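PDB 3TTG: putative aminomethyltransferase from Leptospirillum rubarum, which probably binds a folate cofactor and may act in one-carbon transfer, as relatives of the glycine cleavage T-protein do. Local coordinates for residues A[56-61]-A[118-123]; A[68-71]-A[75-78]; A[77-80]-A[86-89]. One frame throughout, in Å; residues are numbered along the deposited sequence.

Interaction 1: A[56-61]-A[118-123]; sequences KNFLQG and KYLFFR
The carbonyl oxygen Tyr119 O sits between two phenylalanine rings. It meets the rim of the Phe58 ring close to the plane of that ring, with Phe58 CE1 3.5 Å from Tyr119 O, and it lies over the centre of the Phe121 ring, 3.5 Å above that plane. Neither approach is a hydrogen bond. The oxygen meets a C-H edge on the helix side, whereas on its own side of the contact it faces a pi cloud. An inverse gamma turn centred on Leu120 folds the chain here, bringing Tyr119 O to 3.2 Å from Phe121 N. The Tyr119 carbonyl lies with its flank, C and O alike, against the CE1 edge of the Phe58 ring.

Phe58 is the one residue of 56-61 that carries the contact. With CG anti to the backbone N (chi1 165°), the ring lies with its CE1 edge at Tyr119 and one face under Leu120. The methyl Leu120 CD1 is 4.1 Å from the Phe58 ring centroid and only 14° off the ring normal, a CH-pi contact, though shifted somewhat toward the rim. The two side chains cross at about a right angle. Lower on the leucine, Leu120 CB lies 4.0 Å from Phe58 CE1, and Tyr119 CB comes to 4.2 Å from the same ring carbon. CE1 is thus where backbone oxygen, leucine and tyrosine converge. Beyond CB, the tyrosine side chain leads away from the phenylalanine, so its phenol takes no part.

That phenol ring instead stacks edge-to-face with His115 of helix 109-118 and touches Ile62 and Val261 in loops. Phe58 also rests on Val50, so it links helix 55-60 both to strand 48-51 of the five-stranded antiparallel sheet and to the loop that leads from helix 109-118 into strand 127-130.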
ATOM      1  N   LYS A  56      15.471   3.717  18.143  1.00 37.04           N
ATOM      2  CA  LYS A  56      14.485   4.764  17.851  1.00 37.67           C
ATOM      3  C   LYS A  56      15.116   5.918  17.093  1.00 36.51           C
ATOM      4  O   LYS A  56      14.618   6.328  16.074  1.00 35.66           O
ATOM      5  CB  LYS A  56      13.838   5.253  19.176  1.00 41.02           C
ATOM      6  CG  LYS A  56      12.925   4.203  19.838  1.00 47.37           C
ATOM      7  CD  LYS A  56      11.407   4.506  19.675  1.00 66.90           C
ATOM      8  CE  LYS A  56      10.525   3.685  20.607  1.00 78.55           C
ATOM      9  NZ  LYS A  56       9.819   2.573  19.895  1.00 82.58           N
ATOM     10  N   ASN A  57      16.180   6.461  17.617  1.00 34.17           N
ATOM     11  CA  ASN A  57      16.909   7.544  16.969  1.00 33.61           C
ATOM     12  C   ASN A  57      17.439   7.101  15.583  1.00 36.37           C
ATOM     13  O   ASN A  57      17.462   7.882  14.620  1.00 33.33           O
ATOM     14  CB  ASN A  57      18.058   7.983  17.897  1.00 33.82           C
ATOM     15  CG  ASN A  57      17.580   8.795  19.098  1.00 73.18           C
ATOM     16  OD1 ASN A  57      16.396   9.136  19.227  1.00 65.49           O
ATOM     17  ND2 ASN A  57      18.487   9.130  20.019  1.00 75.00           N
ATOM     18  N   PHE A  58      17.945   5.872  15.534  1.00 31.03           N
ATOM     19  CA  PHE A  58      18.459   5.284  14.317  1.00 30.75           C
ATOM     20  C   PHE A  58      17.344   5.308  13.217  1.00 30.77           C
ATOM     21  O   PHE A  58      17.533   5.889  12.161  1.00 28.34           O
ATOM     22  CB  PHE A  58      18.965   3.866  14.608  1.00 31.71           C
ATOM     23  CG  PHE A  58      19.199   3.001  13.408  1.00 31.42           C
ATOM     24  CD1 PHE A  58      20.086   3.395  12.413  1.00 33.69           C
ATOM     25  CD2 PHE A  58      18.428   1.872  13.193  1.00 32.73           C
ATOM     26  CE1 PHE A  58      20.206   2.654  11.233  1.00 35.11           C
ATOM     27  CE2 PHE A  58      18.583   1.102  12.031  1.00 34.49           C
ATOM     28  CZ  PHE A  58      19.461   1.509  11.055  1.00 34.36           C
ATOM     29  N   LEU A  59      16.201   4.733  13.491  1.00 28.58           N
ATOM     30  CA  LEU A  59      15.121   4.687  12.516  1.00 28.91           C
ATOM     31  C   LEU A  59      14.487   6.029  12.253  1.00 29.56           C
ATOM     32  O   LEU A  59      14.149   6.317  11.110  1.00 27.59           O
ATOM     33  CB  LEU A  59      14.065   3.661  12.926  1.00 30.16           C
ATOM     34  CG  LEU A  59      14.532   2.192  12.843  1.00 37.55           C
ATOM     35  CD1 LEU A  59      13.403   1.256  13.268  1.00 40.48           C
ATOM     36  CD2 LEU A  59      14.967   1.831  11.447  1.00 41.88           C
ATOM     37  N   GLN A  60      14.403   6.883  13.257  1.00 26.49           N
ATOM     38  CA  GLN A  60      13.830   8.234  13.092  1.00 26.66           C
ATOM     39  C   GLN A  60      14.610   9.084  12.084  1.00 31.42           C
ATOM     40  O   GLN A  60      14.015   9.933  11.414  1.00 30.14           O
ATOM     41  CB  GLN A  60      13.838   8.945  14.461  1.00 29.88           C
ATOM     42  CG  GLN A  60      13.201  10.320  14.520  1.00 32.85           C
ATOM     43  CD  GLN A  60      11.683  10.267  14.527  1.00 44.90           C
ATOM     44  OE1 GLN A  60      11.033   9.367  13.983  1.00 35.02           O
ATOM     45  NE2 GLN A  60      11.082  11.297  15.081  1.00 45.72           N
ATOM     46  N   GLY A  61      15.928   8.860  11.974  1.00 28.64           N
ATOM     47  CA  GLY A  61      16.767   9.608  11.054  1.00 26.47           C
ATOM     48  C   GLY A  61      16.699   9.082   9.628  1.00 30.05           C
ATOM     49  O   GLY A  61      17.177   9.738   8.700  1.00 29.02           O
ATOM     50  N   LYS A 118      23.184   0.681   5.625  1.00 34.45           N
ATOM     51  CA  LYS A 118      23.877   1.859   5.074  1.00 36.98           C
ATOM     52  C   LYS A 118      23.963   3.006   6.111  1.00 38.17           C
ATOM     53  O   LYS A 118      24.934   3.761   6.119  1.00 36.20           O
ATOM     54  CB  LYS A 118      23.084   2.350   3.844  1.00 39.23           C
ATOM     55  CG  LYS A 118      23.722   3.424   3.031  1.00 49.81           C
ATOM     56  CD  LYS A 118      22.836   3.778   1.878  1.00 43.73           C
ATOM     57  CE  LYS A 118      23.315   5.033   1.201  1.00 51.64           C
ATOM     58  NZ  LYS A 118      22.553   5.309  -0.039  1.00 60.79           N
ATOM     59  N   TYR A 119      22.911   3.143   6.959  1.00 33.19           N
ATOM     60  CA  TYR A 119      22.817   4.197   7.970  1.00 32.34           C
ATOM     61  C   TYR A 119      23.113   3.723   9.374  1.00 36.12           C
ATOM     62  O   TYR A 119      23.027   4.508  10.316  1.00 35.68           O
ATOM     63  CB  TYR A 119      21.405   4.836   7.891  1.00 31.17           C
ATOM     64  CG  TYR A 119      21.270   5.614   6.611  1.00 31.48           C
ATOM     65  CD1 TYR A 119      21.636   6.956   6.552  1.00 31.71           C
ATOM     66  CD2 TYR A 119      20.624   5.066   5.502  1.00 32.06           C
ATOM     67  CE1 TYR A 119      21.460   7.695   5.397  1.00 30.51           C
ATOM     68  CE2 TYR A 119      20.459   5.804   4.325  1.00 31.99           C
ATOM     69  CZ  TYR A 119      20.958   7.087   4.254  1.00 36.33           C
ATOM     70  OH  TYR A 119      20.835   7.826   3.103  1.00 36.92           O
ATOM     71  N   LEU A 120      23.504   2.470   9.537  1.00 35.91           N
ATOM     72  CA  LEU A 120      23.836   1.903  10.829  1.00 38.17           C
ATOM     73  C   LEU A 120      25.348   2.179  10.997  1.00 43.42           C
ATOM     74  O   LEU A 120      26.186   1.405  10.554  1.00 42.49           O
ATOM     75  CB  LEU A 120      23.461   0.395  10.821  1.00 39.31           C
ATOM     76  CG  LEU A 120      23.525  -0.372  12.155  1.00 49.27           C
ATOM     77  CD1 LEU A 120      22.885   0.415  13.268  1.00 51.32           C
ATOM     78  CD2 LEU A 120      22.739  -1.708  12.054  1.00 50.61           C
ATOM     79  N   PHE A 121      25.680   3.322  11.569  1.00 37.92           N
ATOM     80  CA  PHE A 121      27.068   3.771  11.634  1.00 39.51           C
ATOM     81  C   PHE A 121      27.821   3.185  12.852  1.00 49.06           C
ATOM     82  O   PHE A 121      27.230   2.622  13.779  1.00 48.43           O
ATOM     83  CB  PHE A 121      27.123   5.303  11.657  1.00 39.07           C
ATOM     84  CG  PHE A 121      26.412   5.990  10.515  1.00 39.67           C
ATOM     85  CD1 PHE A 121      26.641   5.602   9.193  1.00 41.87           C
ATOM     86  CD2 PHE A 121      25.511   7.025  10.754  1.00 37.64           C
ATOM     87  CE1 PHE A 121      25.991   6.248   8.137  1.00 41.05           C
ATOM     88  CE2 PHE A 121      24.853   7.646   9.699  1.00 38.99           C
ATOM     89  CZ  PHE A 121      25.106   7.272   8.395  1.00 38.16           C
ATOM     90  N   PHE A 122      29.128   3.267  12.788  1.00 49.48           N
ATOM     91  CA  PHE A 122      30.043   2.824  13.850  1.00 50.97           C
ATOM     92  C   PHE A 122      29.543   3.174  15.252  1.00 55.42           C
ATOM     93  O   PHE A 122      29.250   4.336  15.551  1.00 54.47           O
ATOM     94  CB  PHE A 122      31.428   3.497  13.629  1.00 54.16           C
ATOM     95  CG  PHE A 122      32.468   3.532  14.745  1.00 56.93           C
ATOM     96  CD1 PHE A 122      33.211   2.404  15.049  1.00 61.41           C
ATOM     97  CD2 PHE A 122      32.855   4.744  15.320  1.00 57.80           C
ATOM     98  CE1 PHE A 122      34.232   2.453  15.999  1.00 63.94           C
ATOM     99  CE2 PHE A 122      33.885   4.803  16.255  1.00 62.45           C
ATOM    100  CZ  PHE A 122      34.591   3.670  16.572  1.00 62.11           C
ATOM    101  N   ARG A 123      29.416   2.148  16.079  1.00 54.28           N
ATOM    102  CA  ARG A 123      29.025   2.237  17.485  1.00 55.26           C
ATOM    103  C   ARG A 123      27.565   2.694  17.671  1.00 54.05           C
ATOM    104  O   ARG A 123      27.211   3.181  18.744  1.00 56.59           O
ATOM    105  CB  ARG A 123      30.011   3.111  18.321  1.00 59.78           C
ATOM    106  CG  ARG A 123      31.415   2.488  18.492  1.00 72.85           C
ATOM    107  CD  ARG A 123      32.411   3.460  19.128  1.00 72.93           C
ATOM    108  NE  ARG A 123      32.144   3.665  20.559  1.00 84.42           N
ATOM    109  CZ  ARG A 123      32.133   4.832  21.218  1.00100.76           C
ATOM    110  NH1 ARG A 123      32.377   5.976  20.579  1.00 83.63           N
ATOM    111  NH2 ARG A 123      31.882   4.863  22.522  1.00 88.83           N
TER

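Interaction 2: A[68-71]-A[75-78]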
ATOM      1  N   LEU A  68       9.018   8.106  16.884  1.00 53.36           N
ATOM      2  CA  LEU A  68       9.132   8.372  18.329  1.00 56.10           C
ATOM      3  C   LEU A  68       7.787   8.615  18.993  1.00 63.57           C
ATOM      4  O   LEU A  68       7.554   8.141  20.104  1.00 63.34           O
ATOM      5  CB  LEU A  68      10.014   9.627  18.594  1.00 56.57           C
ATOM      6  CG  LEU A  68      11.437   9.614  18.084  1.00 60.59           C
ATOM      7  CD1 LEU A  68      12.093  11.001  18.298  1.00 61.68           C
ATOM      8  CD2 LEU A  68      12.221   8.512  18.715  1.00 58.16           C
ATOM      9  N   LYS A  69       6.936   9.408  18.346  1.00 64.42           N
ATOM     10  CA  LYS A  69       5.612   9.748  18.879  1.00 66.87           C
ATOM     11  C   LYS A  69       4.672   8.545  18.902  1.00 73.48           C
ATOM     12  O   LYS A  69       3.739   8.520  19.721  1.00 73.82           O
ATOM     13  CB  LYS A  69       4.951  10.902  18.082  1.00 69.48           C
ATOM     14  CG  LYS A  69       4.248  10.522  16.746  1.00 80.84           C
ATOM     15  CD  LYS A  69       2.730  10.817  16.739  1.00 93.52           C
ATOM     16  CE  LYS A  69       1.830   9.850  17.501  1.00 99.33           C
ATOM     17  NZ  LYS A  69       1.629  10.193  18.946  1.00103.09           N
ATOM     18  N   GLN A  70       4.880   7.588  17.970  1.00 70.03           N
ATOM     19  CA  GLN A  70       4.029   6.405  17.820  1.00 69.66           C
ATOM     20  C   GLN A  70       3.810   5.663  19.150  1.00 72.26           C
ATOM     21  O   GLN A  70       4.778   5.383  19.858  1.00 71.26           O
ATOM     22  CB  GLN A  70       4.637   5.450  16.779  1.00 70.87           C
ATOM     23  CG  GLN A  70       3.605   4.535  16.164  1.00 82.24           C
ATOM     24  CD  GLN A  70       4.204   3.610  15.136  1.00 76.54           C
ATOM     25  OE1 GLN A  70       5.067   3.983  14.344  1.00 70.42           O
ATOM     26  NE2 GLN A  70       3.791   2.371  15.153  1.00 57.64           N
ATOM     27  N   ASP A  71       2.536   5.323  19.463  1.00 69.64           N
ATOM     28  CA  ASP A  71       2.157   4.603  20.710  1.00 69.44           C
ATOM     29  C   ASP A  71       2.483   3.079  20.640  1.00 71.55           C
ATOM     30  O   ASP A  71       2.889   2.574  19.594  1.00 71.99           O
ATOM     31  CB  ASP A  71       0.671   4.790  21.039  1.00 72.45           C
ATOM     32  CG  ASP A  71       0.143   6.199  20.806  1.00 93.07           C
ATOM     33  OD1 ASP A  71       0.004   6.593  19.617  1.00 95.76           O
ATOM     34  OD2 ASP A  71      -0.126   6.908  21.805  1.00 98.93           O
ATOM     35  N   LEU A  75       0.063   1.269  14.629  1.00 32.40           N
ATOM     36  CA  LEU A  75       0.735   1.014  13.389  1.00 32.25           C
ATOM     37  C   LEU A  75       0.910   2.346  12.665  1.00 35.20           C
ATOM     38  O   LEU A  75      -0.020   3.136  12.643  1.00 34.02           O
ATOM     39  CB  LEU A  75      -0.097   0.079  12.541  1.00 32.26           C
ATOM     40  CG  LEU A  75       0.574  -0.510  11.320  1.00 35.38           C
ATOM     41  CD1 LEU A  75       1.500  -1.574  11.699  1.00 35.22           C
ATOM     42  CD2 LEU A  75      -0.473  -1.076  10.404  1.00 36.85           C
ATOM     43  N   SER A  76       2.029   2.549  12.011  1.00 29.31           N
ATOM     44  CA  SER A  76       2.202   3.750  11.184  1.00 30.06           C
ATOM     45  C   SER A  76       2.772   3.363   9.833  1.00 29.69           C
ATOM     46  O   SER A  76       3.277   2.246   9.666  1.00 29.47           O
ATOM     47  CB  SER A  76       3.113   4.736  11.899  1.00 34.82           C
ATOM     48  OG  SER A  76       4.394   4.167  11.822  1.00 47.32           O
ATOM     49  N   TYR A  77       2.465   4.168   8.821  1.00 25.78           N
ATOM     50  CA  TYR A  77       2.987   4.020   7.502  1.00 26.76           C
ATOM     51  C   TYR A  77       4.177   4.966   7.371  1.00 27.87           C
ATOM     52  O   TYR A  77       4.146   6.084   7.908  1.00 24.80           O
ATOM     53  CB  TYR A  77       1.935   4.412   6.509  1.00 27.71           C
ATOM     54  CG  TYR A  77       2.290   4.100   5.093  1.00 26.35           C
ATOM     55  CD1 TYR A  77       2.410   2.795   4.664  1.00 26.56           C
ATOM     56  CD2 TYR A  77       2.366   5.105   4.144  1.00 27.35           C
ATOM     57  CE1 TYR A  77       2.635   2.493   3.334  1.00 27.86           C
ATOM     58  CE2 TYR A  77       2.599   4.819   2.812  1.00 28.49           C
ATOM     59  CZ  TYR A  77       2.761   3.514   2.409  1.00 31.16           C
ATOM     60  OH  TYR A  77       2.970   3.261   1.077  1.00 33.23           O
ATOM     61  N   SER A  78       5.180   4.535   6.695  1.00 23.61           N
ATOM     62  CA  SER A  78       6.342   5.389   6.410  1.00 23.48           C
ATOM     63  C   SER A  78       6.925   5.106   5.069  1.00 30.37           C
ATOM     64  O   SER A  78       6.869   3.975   4.578  1.00 30.57           O
ATOM     65  CB  SER A  78       7.448   5.155   7.438  1.00 29.24           C
ATOM     66  OG  SER A  78       8.473   6.142   7.348  1.00 29.98           O
TER
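Gln70 and Ser76 meet where a loop doubles back beside the strand it is about to enter: strand 75-81, outermost within this chain in a five-stranded antiparallel sheet of the folate-binding domain. The link is one short hydrogen bond, with Ser76 OG donating to Gln70 OE1 at 2.6 Å.

Both side chains are set up for it. Gln70 swings CG away from its own nitrogen, roughly anti at chi1 -157°, and runs extended from there, so its amide is carried the full length of the side chain across to the strand. On Ser76 the hydroxyl is tucked between the backbone N and the carbonyl carbon (chi1 72°), which turns it toward the amide. The hydroxyl does not come in along a lone pair of the amide oxygen. It approaches from above the carbonyl plane, 56° out of it, with Ser76 CB following close behind at 3.2 Å from Gln70 OE1. The serine therefore lies partly over the amide group, and Ser76 OG is 3.4 Å from Gln70 CD.

The other end of the amide has its own partners. Gln70 NE2 is hydrogen-bonded to the carbonyl oxygen of Ser74, the residue before Leu75, and to Cys93 O on the neighbouring strand 87-96. Bonds at both ends of the amide should fix its rotation and settle which end is oxygen. With OE1 on Ser76 of strand 75-81 and NE2 on Cys93 of strand 87-96, the amide ties the loop to two adjacent strands. Backbone hydrogen bonding between Ser76 and Cys93 holds those strands side by side.

Leu75 takes part through its backbone alone, since its side chain starts off away from the loop and packs on Trp92. What the amide nitrogen meets there is the alpha carbon: Gln70 NE2 stands 3.8 Å from Leu75 CA.

Interaction 3: A[77-80]-A[86-89]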
ATOM      1  N   TYR A  77       2.465   4.168   8.821  1.00 25.78           N
ATOM      2  CA  TYR A  77       2.987   4.020   7.502  1.00 26.76           C
ATOM      3  C   TYR A  77       4.177   4.966   7.371  1.00 27.87           C
ATOM      4  O   TYR A  77       4.146   6.084   7.908  1.00 24.80           O
ATOM      5  CB  TYR A  77       1.935   4.412   6.509  1.00 27.71           C
ATOM      6  CG  TYR A  77       2.290   4.100   5.093  1.00 26.35           C
ATOM      7  CD1 TYR A  77       2.410   2.795   4.664  1.00 26.56           C
ATOM      8  CD2 TYR A  77       2.366   5.105   4.144  1.00 27.35           C
ATOM      9  CE1 TYR A  77       2.635   2.493   3.334  1.00 27.86           C
ATOM     10  CE2 TYR A  77       2.599   4.819   2.812  1.00 28.49           C
ATOM     11  CZ  TYR A  77       2.761   3.514   2.409  1.00 31.16           C
ATOM     12  OH  TYR A  77       2.970   3.261   1.077  1.00 33.23           O
ATOM     13  N   SER A  78       5.180   4.535   6.695  1.00 23.61           N
ATOM     14  CA  SER A  78       6.342   5.389   6.410  1.00 23.48           C
ATOM     15  C   SER A  78       6.925   5.106   5.069  1.00 30.37           C
ATOM     16  O   SER A  78       6.869   3.975   4.578  1.00 30.57           O
ATOM     17  CB  SER A  78       7.448   5.155   7.438  1.00 29.24           C
ATOM     18  OG  SER A  78       8.473   6.142   7.348  1.00 29.98           O
ATOM     19  N   PHE A  79       7.604   6.109   4.532  1.00 28.11           N
ATOM     20  CA  PHE A  79       8.518   5.967   3.434  1.00 26.36           C
ATOM     21  C   PHE A  79       9.951   5.959   3.950  1.00 30.16           C
ATOM     22  O   PHE A  79      10.254   6.430   5.048  1.00 27.55           O
ATOM     23  CB  PHE A  79       8.363   7.114   2.413  1.00 27.62           C
ATOM     24  CG  PHE A  79       7.082   7.061   1.675  1.00 28.09           C
ATOM     25  CD1 PHE A  79       6.856   6.088   0.713  1.00 30.21           C
ATOM     26  CD2 PHE A  79       6.053   7.934   1.982  1.00 28.91           C
ATOM     27  CE1 PHE A  79       5.631   6.002   0.075  1.00 29.67           C
ATOM     28  CE2 PHE A  79       4.820   7.822   1.358  1.00 28.62           C
ATOM     29  CZ  PHE A  79       4.635   6.903   0.375  1.00 26.08           C
ATOM     30  N   PHE A  80      10.823   5.454   3.105  1.00 28.24           N
ATOM     31  CA  PHE A  80      12.280   5.531   3.222  1.00 27.40           C
ATOM     32  C   PHE A  80      12.718   6.180   1.949  1.00 29.00           C
ATOM     33  O   PHE A  80      12.524   5.634   0.845  1.00 28.77           O
ATOM     34  CB  PHE A  80      12.919   4.167   3.468  1.00 28.59           C
ATOM     35  CG  PHE A  80      12.518   3.583   4.801  1.00 29.11           C
ATOM     36  CD1 PHE A  80      13.355   3.683   5.897  1.00 32.80           C
ATOM     37  CD2 PHE A  80      11.240   3.069   4.995  1.00 31.83           C
ATOM     38  CE1 PHE A  80      12.966   3.202   7.125  1.00 32.55           C
ATOM     39  CE2 PHE A  80      10.850   2.604   6.227  1.00 30.65           C
ATOM     40  CZ  PHE A  80      11.698   2.690   7.283  1.00 30.68           C
ATOM     41  N   ARG A  86      13.005  11.079  -3.218  1.00 33.23           N
ATOM     42  CA  ARG A  86      12.304  10.083  -4.021  1.00 31.89           C
ATOM     43  C   ARG A  86      12.125   8.813  -3.171  1.00 32.68           C
ATOM     44  O   ARG A  86      12.925   8.523  -2.290  1.00 28.08           O
ATOM     45  CB  ARG A  86      13.064   9.757  -5.307  1.00 33.53           C
ATOM     46  CG  ARG A  86      13.326  10.939  -6.246  1.00 36.28           C
ATOM     47  CD  ARG A  86      12.019  11.337  -6.910  1.00 37.85           C
ATOM     48  NE  ARG A  86      12.180  12.374  -7.951  1.00 43.13           N
ATOM     49  CZ  ARG A  86      12.541  12.148  -9.214  1.00 78.35           C
ATOM     50  NH1 ARG A  86      12.833  10.910  -9.623  1.00 61.73           N
ATOM     51  NH2 ARG A  86      12.632  13.155 -10.075  1.00 76.80           N
ATOM     52  N   ILE A  87      11.080   8.080  -3.457  1.00 29.56           N
ATOM     53  CA  ILE A  87      10.694   6.901  -2.698  1.00 28.37           C
ATOM     54  C   ILE A  87      11.587   5.711  -3.026  1.00 32.94           C
ATOM     55  O   ILE A  87      11.607   5.263  -4.162  1.00 32.16           O
ATOM     56  CB  ILE A  87       9.212   6.536  -2.973  1.00 28.18           C
ATOM     57  CG1 ILE A  87       8.195   7.689  -2.535  1.00 29.00           C
ATOM     58  CG2 ILE A  87       8.844   5.145  -2.329  1.00 29.24           C
ATOM     59  CD1 ILE A  87       6.828   7.458  -3.163  1.00 28.48           C
ATOM     60  N   LEU A  88      12.206   5.119  -2.009  1.00 29.52           N
ATOM     61  CA  LEU A  88      12.960   3.879  -2.173  1.00 29.51           C
ATOM     62  C   LEU A  88      12.136   2.751  -1.714  1.00 31.32           C
ATOM     63  O   LEU A  88      12.073   1.747  -2.387  1.00 31.21           O
ATOM     64  CB  LEU A  88      14.279   3.886  -1.392  1.00 29.81           C
ATOM     65  CG  LEU A  88      15.282   4.974  -1.774  1.00 32.06           C
ATOM     66  CD1 LEU A  88      16.513   4.889  -0.894  1.00 33.49           C
ATOM     67  CD2 LEU A  88      15.698   4.847  -3.280  1.00 37.37           C
ATOM     68  N   PHE A  89      11.501   2.885  -0.549  1.00 28.34           N
ATOM     69  CA  PHE A  89      10.604   1.858   0.019  1.00 26.60           C
ATOM     70  C   PHE A  89       9.468   2.494   0.789  1.00 29.34           C
ATOM     71  O   PHE A  89       9.558   3.629   1.211  1.00 29.81           O
ATOM     72  CB  PHE A  89      11.400   0.933   1.011  1.00 28.57           C
ATOM     73  CG  PHE A  89      12.670   0.336   0.466  1.00 30.86           C
ATOM     74  CD1 PHE A  89      12.629  -0.789  -0.357  1.00 31.93           C
ATOM     75  CD2 PHE A  89      13.899   0.943   0.698  1.00 32.25           C
ATOM     76  CE1 PHE A  89      13.774  -1.262  -0.975  1.00 33.32           C
ATOM     77  CE2 PHE A  89      15.077   0.426   0.114  1.00 34.21           C
ATOM     78  CZ  PHE A  89      14.998  -0.629  -0.764  1.00 33.77           C
TER
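Phe80 O is held by two backbone donors in succession. Leu88 N gives it a hydrogen bond of 2.9 Å that arrives nearly along the C=O axis, while Phe89 N gives a longer one of 3.2 Å to Phe80 O, in the carbonyl plane and on a lone pair. In return Phe80 N donates to Phe89 O at 2.9 Å, reaching that oxygen from a direction tilted 30° from its carbonyl plane. Phe80 and Phe89 are therefore an antiparallel, hydrogen-bonded pair. Phe89 O takes a further, softer contact from Phe79, the residue before Phe80: a CA-H...O approach of 3.4 Å from Phe79 CA.

Side chains pack on both faces of this pairing. Phe80 and Phe89 project to the same face, where Phe80 CB and Phe89 CB stand 4.3 Å apart and Phe80 CB lies at the edge of the Phe89 ring. Phe79 and Ile87 meet away from that pair: Phe79 CE1 touches Ile87 CD1 at 3.7 Å, and the two side chains cross obliquely. Ile87 sets CG1 beside its backbone N (chi1 -62°), which brings both of its branches against the CD1-CE1 side of the phenylalanine ring.

Further out, Phe112 of helix 109-118 meets both Phe80 and Phe89 edge-to-face, so the helix covers their face of the sheet. Phe79 N is hydrogen-bonded to Ser64 OG. Beyond Ile87, the guanidinium of Arg86 turns outward to Asp239 O and makes a cation-pi contact with Phe242.

With Leu88 and Phe89 both set opposite the single residue Phe80, the second strand carries one extra residue, and the chain turns a corner at Leu88. This is a classic beta bulge, placed near the turn end of the hairpin formed by strands 75-81 and 87-96.

How the interactions relate
Interactions 2 and 3 share Tyr77 and Ser78 and both use strand 75-81, one near its start and the other toward its end. Interaction 3, its centre about 11 Å from the chain centre, has four of its seven touching residues buried and combines backbone pairing with aromatic packing. Interactions 2 and 1, about 16 and 25 Å out between the same centres, bury one of three each. Interaction 2 depends on one side-chain hydrogen bond. No hydrogen bond crosses interaction 1; a carbonyl at a ring edge, a CH-pi contact and apolar side chains make it up. It touches interaction 2 directly: Leu68 packs on Lys56 and Gln60. Helix 109-118 covers interaction 3 and runs on into interaction 1.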